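Local coordinates for GTN Reductase (Agrobacterium tumefaciens, PDB 4JIP), which binds flavin mononucleotide and probably acts as a flavin-dependent oxidoreductase related to Old Yellow Enzyme, at residues W99-I104 against N181-E186; V175-A180 against T227-S232. One frame throughout, in Å; residues are numbered along the deposited sequence.

Contact 1 of 2, residues W99-I104 against N181-E186; sequences WHVGRI and NGYLIE. With HBA (p-hydroxybenzaldehyde), chain C; FMN (flavin mononucleotide), chain B.
W99 and Y183 form a T-shaped pair: the indole directs its NE1–CZ2 edge at one face of the phenol ring, with the planes at 84° and W99 CZ2 3.4 Å from Y183 CZ. With CG of Y183 anti to its carbonyl carbon (chi1 -64°), the ring swings in among W99, V101 and I104. V101 CB approaches Y183 CD1, and I104 CB reaches Y183 CE1 at 3.8 Å, the isoleucine crossing the tyrosine at about a right angle. Beside this cluster, L184 CD2 stands over a face of the H100 imidazole, 3.8 Å from its centroid, a CH-pi contact.

The pocket lies next to this pair. N181 ND2 donates to O4 of p-hydroxybenzaldehyde over 2.9 Å, nearly straight at 169°, while the same oxygen lies at the edge of the Y183 ring and W99 CZ2 is 3.7 Å from ligand C3. The hydroxyl of Y183 is hydrogen-bonded to that of Y65.

Hydrogen bonds of backbone and side chains position these groups. L184 N donates to H100 O (3.1 Å), and I185 N donates to a water that lies 3.0 Å from H100 O. A type II' turn, V101 to I104, brings G102 N into the imidazole plane as donor to H100 ND1, holding the ring's rotation, and H100 NE2 is bonded to Q61. A second water links R103 NE to G182 O.

The 99-104 loop leaves strand 94-99 and meets the start of helix 184-189, where Y183 is the N-cap residue; helix 150-169 packs on H100 and L184, and helix 204-222 on L184 and I185.

Contact 2 of 2, residues V175-A180 against T227-S232; sequences VEIHAA and TGIRLS. With FMN (flavin mononucleotide), chain B; HBA (p-hydroxybenzaldehyde), chain C.
I177 and I229 meet on one face of two neighbouring strands, I177 CB lying 4.0 Å from I229 CG1. CG1 of I229 is anti to its backbone N (chi1 -179°), which carries CD1 along to A179 CB at 3.7 Å; A179 CB also touches L231 CD2. At the other end I177 CD1 reaches T227 CG2, and V175 and T227 lie against V218 and I222 of helix 204-222, so this face looks outward to the helical layer.

Between the side chains runs a parallel pairing, with G228 N donating to V175 O, I177 N to G228 O (2.7 Å) and R230 N to I177 O, before a weak bond from A179 N to R230 O. The strand directions are inclined by 33°. These are neighbouring strands, 174-178 and 227-231, of the eight-stranded parallel barrel, a TIM barrel as in Old Yellow Enzyme relatives.

On the opposite face, E176, H178 and R230 point inward. E176 OE2 lies over the start of the arginine chain, 3.3 Å from R230 CB, but well out of the guanidinium plane, so no N-H points at it and the opposite charges attract without a salt bridge; OE1 is bonded to H265. The R230 chain bends at chi3 (-137°), bringing NH1 to FMN O2 (2.9 Å) and O2', with weak bonds from NH2 to O2' and O3'; its positive charge would probably help stabilise negative charge near that flavin carbonyl. H178 NE2 donates to O4 of p-hydroxybenzaldehyde over 2.5 Å, while A180 N donates to H178 ND1 and fixes the ring's rotation. Farther along, one water joins A179 O to S232 N.

How the contacts relate
From the N terminus, the chain first lays down W99-I104, at the end of the third barrel strand and in the loop after it, then V175-A180 on the fourth; N181-E186 follows directly, and T227-S232 carries the fifth. Contact 1 closes a loop of 76 residues, containing helix 150-169 and strand 174-178, and contact 2 closes one of 46, containing helices 184-189 and 204-222. The two loops cross, since V175-A180 lies inside the first and N181-E186 inside the second. Contact 2 joins neighbouring barrel strands; contact 1 ties together the loops following the third and fourth strands, at those strands' C-terminal ends. They touch where the H178 ring stacks on W99 and S232 OG meets N181 N, 2.8 Å away, a probable hydrogen bond.

Contact 1 of 2, residues W99-I104 against N181-E186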
ATOM      1  N   TRP A  99       6.840  -3.182  -0.149  1.00 10.43           N
ATOM      2  CA  TRP A  99       6.919  -2.149  -1.164  1.00 11.23           C
ATOM      3  C   TRP A  99       8.142  -2.311  -2.075  1.00 11.47           C
ATOM      4  O   TRP A  99       9.215  -2.722  -1.639  1.00 11.21           O
ATOM      5  CB  TRP A  99       6.997  -0.801  -0.441  1.00 11.46           C
ATOM      6  CG  TRP A  99       6.620   0.389  -1.252  1.00 11.80           C
ATOM      7  CD1 TRP A  99       6.037   0.396  -2.479  1.00 12.19           C
ATOM      8  CD2 TRP A  99       6.798   1.761  -0.879  1.00 12.76           C
ATOM      9  NE1 TRP A  99       5.833   1.688  -2.896  1.00 13.61           N
ATOM     10  CE2 TRP A  99       6.298   2.546  -1.934  1.00 12.98           C
ATOM     11  CE3 TRP A  99       7.334   2.403   0.247  1.00 12.34           C
ATOM     12  CZ2 TRP A  99       6.315   3.942  -1.901  1.00 12.71           C
ATOM     13  CZ3 TRP A  99       7.344   3.791   0.280  1.00 13.16           C
ATOM     14  CH2 TRP A  99       6.839   4.544  -0.788  1.00 12.87           C
ATOM     15  N   HIS A 100       7.971  -1.989  -3.348  1.00 11.32           N
ATOM     16  CA  HIS A 100       9.111  -1.715  -4.210  1.00 11.12           C
ATOM     17  C   HIS A 100       8.701  -0.589  -5.146  1.00 12.77           C
ATOM     18  O   HIS A 100       7.769  -0.733  -5.947  1.00 12.33           O
ATOM     19  CB  HIS A 100       9.566  -2.948  -4.995  1.00 10.56           C
ATOM     20  CG  HIS A 100      10.920  -2.799  -5.613  1.00 12.73           C
ATOM     21  ND1 HIS A 100      11.264  -1.726  -6.414  1.00 11.70           N
ATOM     22  CD2 HIS A 100      12.029  -3.583  -5.547  1.00 13.96           C
ATOM     23  CE1 HIS A 100      12.517  -1.861  -6.812  1.00 12.08           C
ATOM     24  NE2 HIS A 100      13.002  -2.973  -6.303  1.00 12.50           N
ATOM     25  N   VAL A 101       9.400   0.533  -5.029  1.00 11.88           N
ATOM     26  CA  VAL A 101       9.035   1.753  -5.738  1.00 12.34           C
ATOM     27  C   VAL A 101       9.332   1.726  -7.230  1.00 12.32           C
ATOM     28  O   VAL A 101       8.815   2.552  -7.979  1.00 13.45           O
ATOM     29  CB  VAL A 101       9.734   2.977  -5.130  1.00 12.03           C
ATOM     30  CG1 VAL A 101       9.364   3.121  -3.669  1.00 12.59           C
ATOM     31  CG2 VAL A 101      11.241   2.847  -5.284  1.00 12.96           C
ATOM     32  N   GLY A 102      10.172   0.797  -7.663  1.00 11.61           N
ATOM     33  CA  GLY A 102      10.588   0.780  -9.048  1.00 12.45           C
ATOM     34  C   GLY A 102      11.277   2.078  -9.439  1.00 13.33           C
ATOM     35  O   GLY A 102      12.207   2.512  -8.755  1.00 14.40           O
ATOM     36  N   ARG A 103      10.818   2.694 -10.529  1.00 13.00           N
ATOM     37  CA  ARG A 103      11.448   3.900 -11.067  1.00 12.72           C
ATOM     38  C   ARG A 103      11.235   5.149 -10.205  1.00 12.55           C
ATOM     39  O   ARG A 103      11.859   6.182 -10.450  1.00 12.44           O
ATOM     40  CB  ARG A 103      10.969   4.169 -12.503  1.00 12.89           C
ATOM     41  CG  ARG A 103       9.539   4.690 -12.583  1.00 12.71           C
ATOM     42  CD  ARG A 103       9.003   4.777 -14.001  1.00 12.58           C
ATOM     43  NE  ARG A 103       7.710   5.455 -14.012  1.00 13.24           N
ATOM     44  CZ  ARG A 103       7.213   6.135 -15.040  1.00 13.21           C
ATOM     45  NH1 ARG A 103       7.892   6.235 -16.180  1.00 11.86           N
ATOM     46  NH2 ARG A 103       6.026   6.719 -14.921  1.00 13.84           N
ATOM     47  N   ILE A 104      10.359   5.067  -9.206  1.00 12.82           N
ATOM     48  CA  ILE A 104      10.104   6.225  -8.347  1.00 13.12           C
ATOM     49  C   ILE A 104      11.142   6.278  -7.237  1.00 14.14           C
ATOM     50  O   ILE A 104      10.892   5.833  -6.119  1.00 14.48           O
ATOM     51  CB  ILE A 104       8.696   6.203  -7.715  1.00 13.58           C
ATOM     52  CG1 ILE A 104       7.629   5.844  -8.761  1.00 13.31           C
ATOM     53  CG2 ILE A 104       8.380   7.551  -7.055  1.00 13.57           C
ATOM     54  CD1 ILE A 104       7.611   6.753  -9.995  1.00 12.66           C
ATOM     55  N   ASN A 181      -0.508   2.840  -7.230  1.00 12.60           N
ATOM     56  CA  ASN A 181       0.094   4.168  -7.223  1.00 12.46           C
ATOM     57  C   ASN A 181       1.378   4.343  -8.052  1.00 12.60           C
ATOM     58  O   ASN A 181       2.292   5.074  -7.656  1.00 12.36           O
ATOM     59  CB  ASN A 181       0.291   4.627  -5.771  1.00 11.86           C
ATOM     60  CG  ASN A 181      -1.020   4.687  -5.003  1.00 13.33           C
ATOM     61  OD1 ASN A 181      -2.091   4.877  -5.595  1.00 12.83           O
ATOM     62  ND2 ASN A 181      -0.949   4.519  -3.683  1.00 13.35           N
ATOM     63  N   GLY A 182       1.445   3.669  -9.196  1.00 12.19           N
ATOM     64  CA  GLY A 182       2.552   3.859 -10.116  1.00 11.71           C
ATOM     65  C   GLY A 182       3.901   3.306  -9.671  1.00 11.72           C
ATOM     66  O   GLY A 182       4.939   3.699 -10.211  1.00 11.77           O
ATOM     67  N   TYR A 183       3.907   2.397  -8.699  1.00 11.44           N
ATOM     68  CA  TYR A 183       5.171   1.788  -8.278  1.00 11.49           C
ATOM     69  C   TYR A 183       5.530   0.573  -9.130  1.00 11.70           C
ATOM     70  O   TYR A 183       4.886   0.343 -10.156  1.00 11.86           O
ATOM     71  CB  TYR A 183       5.181   1.514  -6.773  1.00 11.23           C
ATOM     72  CG  TYR A 183       5.097   2.818  -6.028  1.00 12.51           C
ATOM     73  CD1 TYR A 183       6.179   3.683  -5.993  1.00 11.89           C
ATOM     74  CD2 TYR A 183       3.910   3.225  -5.429  1.00 12.96           C
ATOM     75  CE1 TYR A 183       6.093   4.897  -5.349  1.00 13.54           C
ATOM     76  CE2 TYR A 183       3.817   4.438  -4.783  1.00 12.56           C
ATOM     77  CZ  TYR A 183       4.908   5.268  -4.747  1.00 13.22           C
ATOM     78  OH  TYR A 183       4.812   6.472  -4.106  1.00 14.71           O
ATOM     79  N   LEU A 184       6.560  -0.175  -8.728  1.00 12.31           N
ATOM     80  CA  LEU A 184       7.157  -1.213  -9.585  1.00 11.47           C
ATOM     81  C   LEU A 184       6.154  -2.143 -10.263  1.00 11.59           C
ATOM     82  O   LEU A 184       6.169  -2.292 -11.491  1.00 11.06           O
ATOM     83  CB  LEU A 184       8.171  -2.065  -8.818  1.00 10.88           C
ATOM     84  CG  LEU A 184       8.795  -3.170  -9.681  1.00 10.72           C
ATOM     85  CD1 LEU A 184       9.559  -2.554 -10.861  1.00 10.91           C
ATOM     86  CD2 LEU A 184       9.692  -4.084  -8.865  1.00  9.94           C
ATOM     87  N   ILE A 185       5.308  -2.775  -9.454  1.00 10.55           N
ATOM     88  CA  ILE A 185       4.370  -3.769  -9.958  1.00 10.79           C
ATOM     89  C   ILE A 185       3.426  -3.145 -10.980  1.00 11.12           C
ATOM     90  O   ILE A 185       3.140  -3.745 -12.014  1.00 10.82           O
ATOM     91  CB  ILE A 185       3.570  -4.430  -8.821  1.00 10.85           C
ATOM     92  CG1 ILE A 185       4.511  -5.200  -7.893  1.00 10.91           C
ATOM     93  CG2 ILE A 185       2.504  -5.351  -9.396  1.00 10.57           C
ATOM     94  CD1 ILE A 185       3.830  -5.827  -6.699  1.00 10.60           C
ATOM     95  N   GLU A 186       2.981  -1.927 -10.700  1.00 10.05           N
ATOM     96  CA  GLU A 186       2.105  -1.219 -11.618  1.00 11.32           C
ATOM     97  C   GLU A 186       2.839  -0.812 -12.884  1.00 11.53           C
ATOM     98  O   GLU A 186       2.243  -0.725 -13.955  1.00 11.51           O
ATOM     99  CB  GLU A 186       1.465   0.006 -10.955  1.00 11.81           C
ATOM    100  CG  GLU A 186      -0.010   0.123 -11.309  1.00 12.86           C
ATOM    101  CD  GLU A 186      -0.686   1.360 -10.752  1.00 13.27           C
ATOM    102  OE1 GLU A 186      -1.748   1.216 -10.109  1.00 13.88           O
ATOM    103  OE2 GLU A 186      -0.186   2.477 -10.989  1.00 13.65           O
TER
HETATM  104  C1' HBA C 402       2.798   9.643  -0.720  1.00 18.64           C
HETATM  105  O1' HBA C 402       3.838   9.957  -0.141  1.00 19.87           O
HETATM  106  C1  HBA C 402       2.547   8.244  -1.201  1.00 15.03           C
HETATM  107  C2  HBA C 402       3.489   7.237  -1.053  1.00 13.79           C
HETATM  108  C3  HBA C 402       3.207   5.954  -1.508  1.00 13.77           C
HETATM  109  C4  HBA C 402       1.992   5.673  -2.108  1.00 14.31           C
HETATM  110  C5  HBA C 402       1.056   6.681  -2.262  1.00 14.99           C
HETATM  111  C6  HBA C 402       1.335   7.957  -1.799  1.00 15.46           C
HETATM  112  O4  HBA C 402       1.714   4.406  -2.572  1.00 13.54           O
HETATM  113  N1  FMN B 401      -0.677   4.818  -0.188  1.00 14.38           N
HETATM  114  C2  FMN B 401       0.073   3.653  -0.214  1.00 13.58           C
HETATM  115  O2  FMN B 401      -0.327   2.658  -0.826  1.00 12.91           O
HETATM  116  N3  FMN B 401       1.304   3.614   0.401  1.00 12.92           N
HETATM  117  C4  FMN B 401       1.757   4.708   1.106  1.00 13.62           C
HETATM  118  O4  FMN B 401       2.852   4.657   1.666  1.00 13.33           O
HETATM  119  C4A FMN B 401       1.016   5.886   1.115  1.00 13.93           C
HETATM  120  N5  FMN B 401       1.496   7.012   1.744  1.00 14.80           N
HETATM  121  C5A FMN B 401       0.710   8.147   1.875  1.00 15.34           C
HETATM  122  C6  FMN B 401       1.134   9.209   2.672  1.00 14.15           C
HETATM  123  C7  FMN B 401       0.329  10.327   2.833  1.00 14.90           C
HETATM  124  C7M FMN B 401       0.815  11.476   3.666  1.00 16.58           C
HETATM  125  C8  FMN B 401      -0.911  10.387   2.208  1.00 14.81           C
HETATM  126  C8M FMN B 401      -1.781  11.602   2.361  1.00 15.22           C
HETATM  127  C9  FMN B 401      -1.339   9.323   1.420  1.00 14.29           C
HETATM  128  C9A FMN B 401      -0.539   8.189   1.261  1.00 14.95           C
HETATM  129  N10 FMN B 401      -0.971   7.094   0.523  1.00 14.53           N
HETATM  130  C10 FMN B 401      -0.217   5.934   0.488  1.00 14.32           C
HETATM  131  C1' FMN B 401      -2.349   7.075  -0.081  1.00 14.70           C
HETATM  132  C2' FMN B 401      -3.432   6.760   0.957  1.00 14.72           C
HETATM  133  O2' FMN B 401      -3.288   5.440   1.425  1.00 13.87           O
HETATM  134  C3' FMN B 401      -4.830   6.940   0.374  1.00 15.48           C
HETATM  135  O3' FMN B 401      -4.902   6.218  -0.834  1.00 15.80           O
HETATM  136  C4' FMN B 401      -5.145   8.413   0.113  1.00 15.58           C
HETATM  137  O4' FMN B 401      -4.767   9.154   1.254  1.00 16.10           O
HETATM  138  C5' FMN B 401      -6.631   8.646  -0.169  1.00 14.90           C
HETATM  139  O5' FMN B 401      -7.345   8.244   0.974  1.00 15.84           O
HETATM  140  P   FMN B 401      -8.113   9.302   1.925  1.00 15.83           P
HETATM  141  O1P FMN B 401      -8.837   8.490   2.964  1.00 13.86           O
HETATM  142  O2P FMN B 401      -7.108  10.223   2.575  1.00 16.95           O
HETATM  143  O3P FMN B 401      -9.089  10.109   1.108  1.00 15.50           O
HETATM  144  O   HOH W   1       5.088  -2.089  -6.469  1.00 10.53           O
HETATM  145  O   HOH W   2       5.446   5.251 -12.395  1.00 11.24           O

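Contact 2 of 2, residues V175-A180 against T227-S232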
ATOM      1  N   VAL A 175       0.633  -9.484   5.167  1.00 14.40           N
ATOM      2  CA  VAL A 175       1.124  -8.376   4.357  1.00 13.45           C
ATOM      3  C   VAL A 175       0.111  -7.909   3.316  1.00 13.59           C
ATOM      4  O   VAL A 175      -0.749  -8.669   2.869  1.00 13.11           O
ATOM      5  CB  VAL A 175       2.428  -8.734   3.626  1.00 14.52           C
ATOM      6  CG1 VAL A 175       3.485  -9.196   4.612  1.00 13.87           C
ATOM      7  CG2 VAL A 175       2.174  -9.797   2.578  1.00 12.83           C
ATOM      8  N   GLU A 176       0.222  -6.639   2.951  1.00 12.89           N
ATOM      9  CA  GLU A 176      -0.454  -6.104   1.789  1.00 11.82           C
ATOM     10  C   GLU A 176       0.599  -5.847   0.730  1.00 12.52           C
ATOM     11  O   GLU A 176       1.511  -5.046   0.945  1.00 12.84           O
ATOM     12  CB  GLU A 176      -1.138  -4.787   2.129  1.00 13.80           C
ATOM     13  CG  GLU A 176      -1.677  -4.059   0.903  1.00 13.25           C
ATOM     14  CD  GLU A 176      -2.551  -2.873   1.254  1.00 14.52           C
ATOM     15  OE1 GLU A 176      -3.620  -3.072   1.868  1.00 15.59           O
ATOM     16  OE2 GLU A 176      -2.170  -1.733   0.914  1.00 16.12           O
ATOM     17  N   ILE A 177       0.494  -6.527  -0.404  1.00 11.59           N
ATOM     18  CA  ILE A 177       1.406  -6.267  -1.508  1.00 11.33           C
ATOM     19  C   ILE A 177       1.063  -4.939  -2.168  1.00 11.27           C
ATOM     20  O   ILE A 177      -0.031  -4.775  -2.711  1.00 10.69           O
ATOM     21  CB  ILE A 177       1.361  -7.375  -2.572  1.00 11.32           C
ATOM     22  CG1 ILE A 177       1.908  -8.692  -2.008  1.00 11.58           C
ATOM     23  CG2 ILE A 177       2.157  -6.957  -3.798  1.00 10.26           C
ATOM     24  CD1 ILE A 177       1.574  -9.899  -2.870  1.00 11.18           C
ATOM     25  N   HIS A 178       1.991  -3.988  -2.113  1.00 10.99           N
ATOM     26  CA  HIS A 178       1.781  -2.701  -2.768  1.00 11.24           C
ATOM     27  C   HIS A 178       1.914  -2.853  -4.294  1.00 11.26           C
ATOM     28  O   HIS A 178       3.022  -2.964  -4.829  1.00 11.21           O
ATOM     29  CB  HIS A 178       2.755  -1.639  -2.232  1.00 10.49           C
ATOM     30  CG  HIS A 178       2.371  -0.236  -2.576  1.00 12.09           C
ATOM     31  ND1 HIS A 178       1.449   0.077  -3.557  1.00 12.35           N
ATOM     32  CD2 HIS A 178       2.781   0.955  -2.060  1.00 11.67           C
ATOM     33  CE1 HIS A 178       1.312   1.387  -3.630  1.00 12.38           C
ATOM     34  NE2 HIS A 178       2.105   1.942  -2.738  1.00 12.71           N
ATOM     35  N   ALA A 179       0.776  -2.855  -4.980  1.00 10.51           N
ATOM     36  CA  ALA A 179       0.731  -2.982  -6.433  1.00 11.37           C
ATOM     37  C   ALA A 179       0.034  -1.761  -7.027  1.00 12.40           C
ATOM     38  O   ALA A 179      -0.526  -1.816  -8.125  1.00 11.63           O
ATOM     39  CB  ALA A 179      -0.001  -4.262  -6.838  1.00 10.89           C
ATOM     40  N   ALA A 180       0.082  -0.653  -6.298  1.00 11.04           N
ATOM     41  CA  ALA A 180      -0.710   0.504  -6.665  1.00 12.35           C
ATOM     42  C   ALA A 180       0.152   1.739  -6.892  1.00 12.08           C
ATOM     43  O   ALA A 180       1.375   1.682  -6.787  1.00 12.06           O
ATOM     44  CB  ALA A 180      -1.764   0.773  -5.590  1.00 12.54           C
ATOM     45  N   THR A 227      -2.188 -13.028   2.872  1.00 15.95           N
ATOM     46  CA  THR A 227      -1.646 -12.204   1.795  1.00 14.88           C
ATOM     47  C   THR A 227      -2.706 -11.328   1.141  1.00 14.59           C
ATOM     48  O   THR A 227      -3.660 -11.832   0.551  1.00 14.81           O
ATOM     49  CB  THR A 227      -1.057 -13.066   0.675  1.00 15.22           C
ATOM     50  OG1 THR A 227       0.015 -13.869   1.189  1.00 15.61           O
ATOM     51  CG2 THR A 227      -0.549 -12.180  -0.461  1.00 13.74           C
ATOM     52  N   GLY A 228      -2.531 -10.014   1.231  1.00 13.75           N
ATOM     53  CA  GLY A 228      -3.416  -9.087   0.545  1.00 13.47           C
ATOM     54  C   GLY A 228      -2.645  -8.296  -0.493  1.00 11.60           C
ATOM     55  O   GLY A 228      -1.435  -8.446  -0.607  1.00 11.37           O
ATOM     56  N   ILE A 229      -3.344  -7.442  -1.235  1.00 11.83           N
ATOM     57  CA  ILE A 229      -2.721  -6.651  -2.296  1.00 11.09           C
ATOM     58  C   ILE A 229      -3.507  -5.361  -2.533  1.00 11.23           C
ATOM     59  O   ILE A 229      -4.740  -5.355  -2.488  1.00 10.65           O
ATOM     60  CB  ILE A 229      -2.589  -7.479  -3.617  1.00 10.45           C
ATOM     61  CG1 ILE A 229      -1.912  -6.671  -4.735  1.00 10.42           C
ATOM     62  CG2 ILE A 229      -3.949  -7.977  -4.075  1.00  9.65           C
ATOM     63  CD1 ILE A 229      -1.466  -7.524  -5.927  1.00  9.20           C
ATOM     64  N   ARG A 230      -2.800  -4.262  -2.768  1.00 10.99           N
ATOM     65  CA  ARG A 230      -3.468  -3.005  -3.079  1.00 12.21           C
ATOM     66  C   ARG A 230      -3.393  -2.713  -4.572  1.00 11.72           C
ATOM     67  O   ARG A 230      -2.330  -2.801  -5.165  1.00 12.12           O
ATOM     68  CB  ARG A 230      -2.853  -1.846  -2.297  1.00 11.13           C
ATOM     69  CG  ARG A 230      -3.641  -0.547  -2.427  1.00 11.80           C
ATOM     70  CD  ARG A 230      -3.154   0.526  -1.465  1.00 12.26           C
ATOM     71  NE  ARG A 230      -4.270   1.232  -0.838  1.00 12.64           N
ATOM     72  CZ  ARG A 230      -4.240   2.511  -0.477  1.00 12.65           C
ATOM     73  NH1 ARG A 230      -3.148   3.230  -0.683  1.00 12.67           N
ATOM     74  NH2 ARG A 230      -5.302   3.073   0.089  1.00 13.38           N
ATOM     75  N   LEU A 231      -4.532  -2.368  -5.164  1.00 12.41           N
ATOM     76  CA  LEU A 231      -4.609  -1.999  -6.569  1.00 11.83           C
ATOM     77  C   LEU A 231      -5.192  -0.592  -6.714  1.00 13.26           C
ATOM     78  O   LEU A 231      -5.938  -0.120  -5.853  1.00 13.11           O
ATOM     79  CB  LEU A 231      -5.480  -2.998  -7.324  1.00 12.23           C
ATOM     80  CG  LEU A 231      -5.010  -4.450  -7.246  1.00 11.87           C
ATOM     81  CD1 LEU A 231      -6.110  -5.417  -7.690  1.00 11.68           C
ATOM     82  CD2 LEU A 231      -3.756  -4.645  -8.074  1.00 10.90           C
ATOM     83  N   SER A 232      -4.851   0.070  -7.810  1.00 12.15           N
ATOM     84  CA  SER A 232      -5.372   1.398  -8.102  1.00 13.56           C
ATOM     85  C   SER A 232      -5.528   1.528  -9.613  1.00 13.94           C
ATOM     86  O   SER A 232      -4.630   2.010 -10.303  1.00 14.65           O
ATOM     87  CB  SER A 232      -4.420   2.461  -7.568  1.00 13.68           C
ATOM     88  OG  SER A 232      -3.102   2.236  -8.037  1.00 12.09           O
TER
HETATM   89  N1  FMN B 401      -0.677   4.818  -0.188  1.00 14.38           N
HETATM   90  C2  FMN B 401       0.073   3.653  -0.214  1.00 13.58           C
HETATM   91  O2  FMN B 401      -0.327   2.658  -0.826  1.00 12.91           O
HETATM   92  N3  FMN B 401       1.304   3.614   0.401  1.00 12.92           N
HETATM   93  C4  FMN B 401       1.757   4.708   1.106  1.00 13.62           C
HETATM   94  O4  FMN B 401       2.852   4.657   1.666  1.00 13.33           O
HETATM   95  C4A FMN B 401       1.016   5.886   1.115  1.00 13.93           C
HETATM   96  N5  FMN B 401       1.496   7.012   1.744  1.00 14.80           N
HETATM   97  C5A FMN B 401       0.710   8.147   1.875  1.00 15.34           C
HETATM   98  C6  FMN B 401       1.134   9.209   2.672  1.00 14.15           C
HETATM   99  C7  FMN B 401       0.329  10.327   2.833  1.00 14.90           C
HETATM  100  C7M FMN B 401       0.815  11.476   3.666  1.00 16.58           C
HETATM  101  C8  FMN B 401      -0.911  10.387   2.208  1.00 14.81           C
HETATM  102  C8M FMN B 401      -1.781  11.602   2.361  1.00 15.22           C
HETATM  103  C9  FMN B 401      -1.339   9.323   1.420  1.00 14.29           C
HETATM  104  C9A FMN B 401      -0.539   8.189   1.261  1.00 14.95           C
HETATM  105  N10 FMN B 401      -0.971   7.094   0.523  1.00 14.53           N
HETATM  106  C10 FMN B 401      -0.217   5.934   0.488  1.00 14.32           C
HETATM  107  C1' FMN B 401      -2.349   7.075  -0.081  1.00 14.70           C
HETATM  108  C2' FMN B 401      -3.432   6.760   0.957  1.00 14.72           C
HETATM  109  O2' FMN B 401      -3.288   5.440   1.425  1.00 13.87           O
HETATM  110  C3' FMN B 401      -4.830   6.940   0.374  1.00 15.48           C
HETATM  111  O3' FMN B 401      -4.902   6.218  -0.834  1.00 15.80           O
HETATM  112  C4' FMN B 401      -5.145   8.413   0.113  1.00 15.58           C
HETATM  113  O4' FMN B 401      -4.767   9.154   1.254  1.00 16.10           O
HETATM  114  C5' FMN B 401      -6.631   8.646  -0.169  1.00 14.90           C
HETATM  115  O5' FMN B 401      -7.345   8.244   0.974  1.00 15.84           O
HETATM  116  P   FMN B 401      -8.113   9.302   1.925  1.00 15.83           P
HETATM  117  O1P FMN B 401      -8.837   8.490   2.964  1.00 13.86           O
HETATM  118  O2P FMN B 401      -7.108  10.223   2.575  1.00 16.95           O
HETATM  119  O3P FMN B 401      -9.089  10.109   1.108  1.00 15.50           O
HETATM  120  C1' HBA C 402       2.798   9.643  -0.720  1.00 18.64           C
HETATM  121  O1' HBA C 402       3.838   9.957  -0.141  1.00 19.87           O
HETATM  122  C1  HBA C 402       2.547   8.244  -1.201  1.00 15.03           C
HETATM  123  C2  HBA C 402       3.489   7.237  -1.053  1.00 13.79           C
HETATM  124  C3  HBA C 402       3.207   5.954  -1.508  1.00 13.77           C
HETATM  125  C4  HBA C 402       1.992   5.673  -2.108  1.00 14.31           C
HETATM  126  C5  HBA C 402       1.056   6.681  -2.262  1.00 14.99           C
HETATM  127  C6  HBA C 402       1.335   7.957  -1.799  1.00 15.46           C
HETATM  128  O4  HBA C 402       1.714   4.406  -2.572  1.00 13.54           O
HETATM  129  O   HOH W   3      -2.852  -1.053  -9.448  1.00 11.52           O